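Local coordinates for protein flap endonuclease 1 (Desulfurococcus amylolyticus, PDB 3ORY) that probably cleaves single-stranded flaps from branched DNA as a structure-specific 5' nuclease of the FEN1/XPG family in replication and repair, at residues G272-E275 and K276-K279; I38-G42 and Y43-Y47. One frame throughout, in Å; residues are numbered along the deposited sequence.

In the fold
The two contacts are both local, each joining residues a few positions apart, but they occupy very different places. Contact 2 is core: its centre is about 5 Å from the centre of the chain, all its touching residues are buried, and it joins strand 37-41 of the central sheet to helix 42-52. Contact 1 is peripheral, its centre about 30 Å from the centre of the chain, on the loop between helices 261-271 and 290-298, with exposed charged side chains outside and isoleucines inside. They share no element, and their nearest atoms are about 21 Å apart. In contact 2 a carboxylate caps a helix whose first main-chain bonds run beside it; in contact 1 a turn, a water and a long salt bridge shape a loop.

Contact 1: G272-E275 and K276-K279; sequences GGIE and KIPK. With PO4 (phosphate ion), chain D.
Ile277 N donates to Ile274 O at 3.0 Å with a bent N-H...O angle of 141°, the donor standing well above the carbonyl plane. Water 1 lies within hydrogen-bonding distance of Ile274 O and Ile277 O and accepts from Lys279 NZ, so one water links three groups of the loop. On another face, Ile274 N and Glu275 N converge on O4 of a phosphate, probably from the crystallisation liquor; the Glu275 N to O4 bond, 2.9 Å long, is almost straight at 177°. Lys294 NZ grips the same ion. The Ile277 N to Ile274 O bond closes a type I beta turn, Ile274 to Ile277; the chain enters it from helix 261-271 through Gly272, whose positive phi lets it leave the helix. Outside the turn, Lys279 bends at chi2 (-71°) and brings NZ back to Glu275: a weak bond to Glu275 O at 3.4 Å and a long salt bridge to OE2 at 3.7 Å. On the inner side, Ile277 CG1 sits 3.4 Å from Gly273 O, a buried carbonyl with no polar partner, while its CD1 lies 4.5 Å from Ile274 CG1. Cutting Ile277 back to an alanine takes away CG1, CG2 and CD1, which would probably open a gap beside Ile274 and toward Leu246 and Leu282. Both isoleucines continue inward onto Leu246 of helix 237-247 and onto Leu282.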
# COMPACT_ATOMS: atom_id res chain seq x y z
N GLY A 272 25.47 -2.71 -15.40
CA GLY A 272 25.67 -1.45 -14.68
C GLY A 272 24.60 -0.42 -14.97
O GLY A 272 24.87 0.78 -15.01
N GLY A 273 23.36 -0.87 -15.14
CA GLY A 273 22.26 0.03 -15.46
C GLY A 273 21.40 -0.54 -16.57
O GLY A 273 21.46 -1.73 -16.85
N ILE A 274 20.63 0.33 -17.21
CA ILE A 274 19.73 -0.11 -18.28
C ILE A 274 20.31 0.12 -19.67
O ILE A 274 20.14 -0.72 -20.55
CB ILE A 274 18.33 0.57 -18.15
CG1 ILE A 274 17.58 0.02 -16.94
CG2 ILE A 274 17.50 0.34 -19.41
CD1 ILE A 274 16.28 0.78 -16.61
N GLU A 275 20.98 1.25 -19.87
CA GLU A 275 21.35 1.69 -21.23
C GLU A 275 22.31 0.75 -21.97
O GLU A 275 22.31 0.71 -23.21
CB GLU A 275 21.89 3.13 -21.24
CG GLU A 275 20.80 4.22 -21.05
CD GLU A 275 19.63 4.14 -22.05
OE1 GLU A 275 18.83 5.10 -22.11
OE2 GLU A 275 19.48 3.14 -22.78
N LYS A 276 23.09 -0.02 -21.21
CA LYS A 276 24.04 -0.98 -21.77
C LYS A 276 23.49 -2.40 -21.94
O LYS A 276 24.11 -3.24 -22.61
CB LYS A 276 25.31 -1.03 -20.91
CG LYS A 276 26.16 0.22 -21.02
CD LYS A 276 27.33 0.14 -20.07
CE LYS A 276 28.45 1.04 -20.54
NZ LYS A 276 29.69 0.74 -19.77
N ILE A 277 22.34 -2.69 -21.31
CA ILE A 277 21.67 -4.00 -21.49
C ILE A 277 21.49 -4.21 -22.99
O ILE A 277 20.99 -3.32 -23.68
CB ILE A 277 20.30 -4.07 -20.73
CG1 ILE A 277 20.50 -3.93 -19.22
CG2 ILE A 277 19.55 -5.40 -21.03
CD1 ILE A 277 19.20 -3.89 -18.42
N PRO A 278 21.92 -5.38 -23.52
CA PRO A 278 21.80 -5.55 -24.97
C PRO A 278 20.35 -5.36 -25.38
O PRO A 278 19.44 -5.88 -24.73
CB PRO A 278 22.26 -7.00 -25.20
CG PRO A 278 23.08 -7.35 -24.01
CD PRO A 278 22.44 -6.60 -22.87
N LYS A 279 20.16 -4.58 -26.45
CA LYS A 279 18.83 -4.17 -26.91
C LYS A 279 17.80 -5.30 -27.09
O LYS A 279 16.63 -5.10 -26.75
CB LYS A 279 18.94 -3.32 -28.19
CG LYS A 279 19.85 -2.10 -28.09
CD LYS A 279 19.26 -1.00 -27.21
CE LYS A 279 20.32 0.03 -26.83
NZ LYS A 279 19.94 0.81 -25.62
P PO4 D . 20.83 4.09 -17.08
O1 PO4 D . 19.51 4.02 -17.80
O2 PO4 D . 21.47 5.42 -17.34
O3 PO4 D . 20.62 3.94 -15.60
O4 PO4 D . 21.68 2.96 -17.60
O HOH W 1 19.48 -1.07 -23.19

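Contact 2: I38-G42 and Y43-Y47; sequences IVIDG and YNALY
The Tyr43 ring meets Gly42 at its edge, with Gly42 C near the ring plane and 4.0 Å from Tyr43 CD1. Beyond this contact the Tyr43 side chain touches Asp94 and Pro98, and its OH is hydrogen-bonded to Lys96 O. The second flat group is the Asp41 carboxylate, whose OD2 touches Asn44 CB at 3.4 Å. The Asp41 chi1 of -176° puts CG opposite the backbone N and carries the carboxylate to the start of the helix, where OD2 accepts from Asn44 N at 3.0 Å, nearly along the C-O axis and with an N-H...O angle of 160°. The last residue of the strand is thus the N-cap of the helix that follows, 42-52. Two main-chain bonds extend the pattern, Ala45 N to Asp41 O at 3.2 Å and Leu46 N to Gly42 O at 3.0 Å. Leu46 CG rests 3.3 Å from Gly42 O, alongside that second bond. On the strand side, Ile40 CG2 packs on Ala45 CB at 3.9 Å, joining sheet and helix by apolar contact. Strand 37-41 lies between strands 88-93 and 182-184, parallel to both, and Asp41 is its last residue. Glu168 OE2 is close to Asp41 OD2, and a phosphate, probably from the crystallisation liquor, lies about 3 Å from the Asp41 side chain; this pair of acids is consistent with the metal-binding active site of PIN-like nucleases, and the capping bond probably helps to hold the carboxylate's orientation.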
# COMPACT_ATOMS: atom_id res chain seq x y z
N ILE A 38 4.36 7.12 11.66
CA ILE A 38 4.44 6.32 10.44
C ILE A 38 3.62 7.00 9.36
O ILE A 38 2.43 7.31 9.57
CB ILE A 38 3.94 4.86 10.67
CG1 ILE A 38 4.75 4.16 11.76
CG2 ILE A 38 3.96 4.05 9.36
CD1 ILE A 38 6.21 3.97 11.46
N VAL A 39 4.24 7.26 8.21
CA VAL A 39 3.52 7.89 7.11
C VAL A 39 3.01 6.82 6.13
O VAL A 39 3.78 6.13 5.47
CB VAL A 39 4.31 9.05 6.44
CG1 VAL A 39 5.66 8.60 5.91
CG2 VAL A 39 3.48 9.73 5.35
N ILE A 40 1.69 6.70 6.06
CA ILE A 40 1.05 5.61 5.33
C ILE A 40 0.55 6.08 3.97
O ILE A 40 -0.27 7.00 3.89
CB ILE A 40 -0.14 5.02 6.14
CG1 ILE A 40 0.34 4.62 7.55
CG2 ILE A 40 -0.77 3.82 5.39
CD1 ILE A 40 -0.82 4.41 8.56
N ASP A 41 1.04 5.45 2.91
CA ASP A 41 0.57 5.82 1.59
C ASP A 41 -0.92 5.52 1.51
O ASP A 41 -1.36 4.40 1.80
CB ASP A 41 1.33 5.09 0.49
CG ASP A 41 0.91 5.55 -0.88
OD1 ASP A 41 1.43 6.60 -1.34
OD2 ASP A 41 0.05 4.89 -1.48
N GLY A 42 -1.67 6.55 1.15
CA GLY A 42 -3.13 6.52 1.17
C GLY A 42 -3.74 5.55 0.18
O GLY A 42 -4.50 4.67 0.56
N TYR A 43 -3.40 5.69 -1.10
CA TYR A 43 -3.99 4.83 -2.15
C TYR A 43 -3.65 3.37 -1.90
O TYR A 43 -4.52 2.51 -2.04
CB TYR A 43 -3.55 5.27 -3.57
CG TYR A 43 -4.16 6.57 -4.06
CD1 TYR A 43 -4.87 7.41 -3.21
CD2 TYR A 43 -4.00 6.98 -5.39
CE1 TYR A 43 -5.41 8.62 -3.66
CE2 TYR A 43 -4.54 8.18 -5.86
CZ TYR A 43 -5.24 8.99 -4.99
OH TYR A 43 -5.77 10.19 -5.42
N ASN A 44 -2.40 3.08 -1.53
CA ASN A 44 -2.01 1.69 -1.32
C ASN A 44 -2.81 1.06 -0.19
O ASN A 44 -3.28 -0.07 -0.31
CB ASN A 44 -0.51 1.54 -1.05
CG ASN A 44 -0.02 0.15 -1.33
OD1 ASN A 44 0.42 -0.15 -2.46
ND2 ASN A 44 -0.10 -0.72 -0.33
N ALA A 45 -2.96 1.80 0.92
CA ALA A 45 -3.76 1.31 2.04
C ALA A 45 -5.20 1.06 1.62
O ALA A 45 -5.77 0.03 1.97
CB ALA A 45 -3.70 2.29 3.24
N LEU A 46 -5.80 1.99 0.87
CA LEU A 46 -7.19 1.82 0.47
C LEU A 46 -7.36 0.60 -0.44
O LEU A 46 -8.35 -0.11 -0.33
CB LEU A 46 -7.74 3.10 -0.20
CG LEU A 46 -7.79 4.34 0.71
CD1 LEU A 46 -8.32 5.58 -0.03
CD2 LEU A 46 -8.62 4.08 1.96
N TYR A 47 -6.39 0.37 -1.32
CA TYR A 47 -6.37 -0.83 -2.14
C TYR A 47 -6.25 -2.12 -1.31
O TYR A 47 -6.91 -3.12 -1.62
CB TYR A 47 -5.26 -0.76 -3.21
CG TYR A 47 -5.76 -0.12 -4.49
CD1 TYR A 47 -6.83 -0.68 -5.20
CD2 TYR A 47 -5.19 1.05 -4.99
CE1 TYR A 47 -7.30 -0.10 -6.37
CE2 TYR A 47 -5.67 1.65 -6.17
CZ TYR A 47 -6.72 1.06 -6.85
OH TYR A 47 -7.21 1.62 -8.00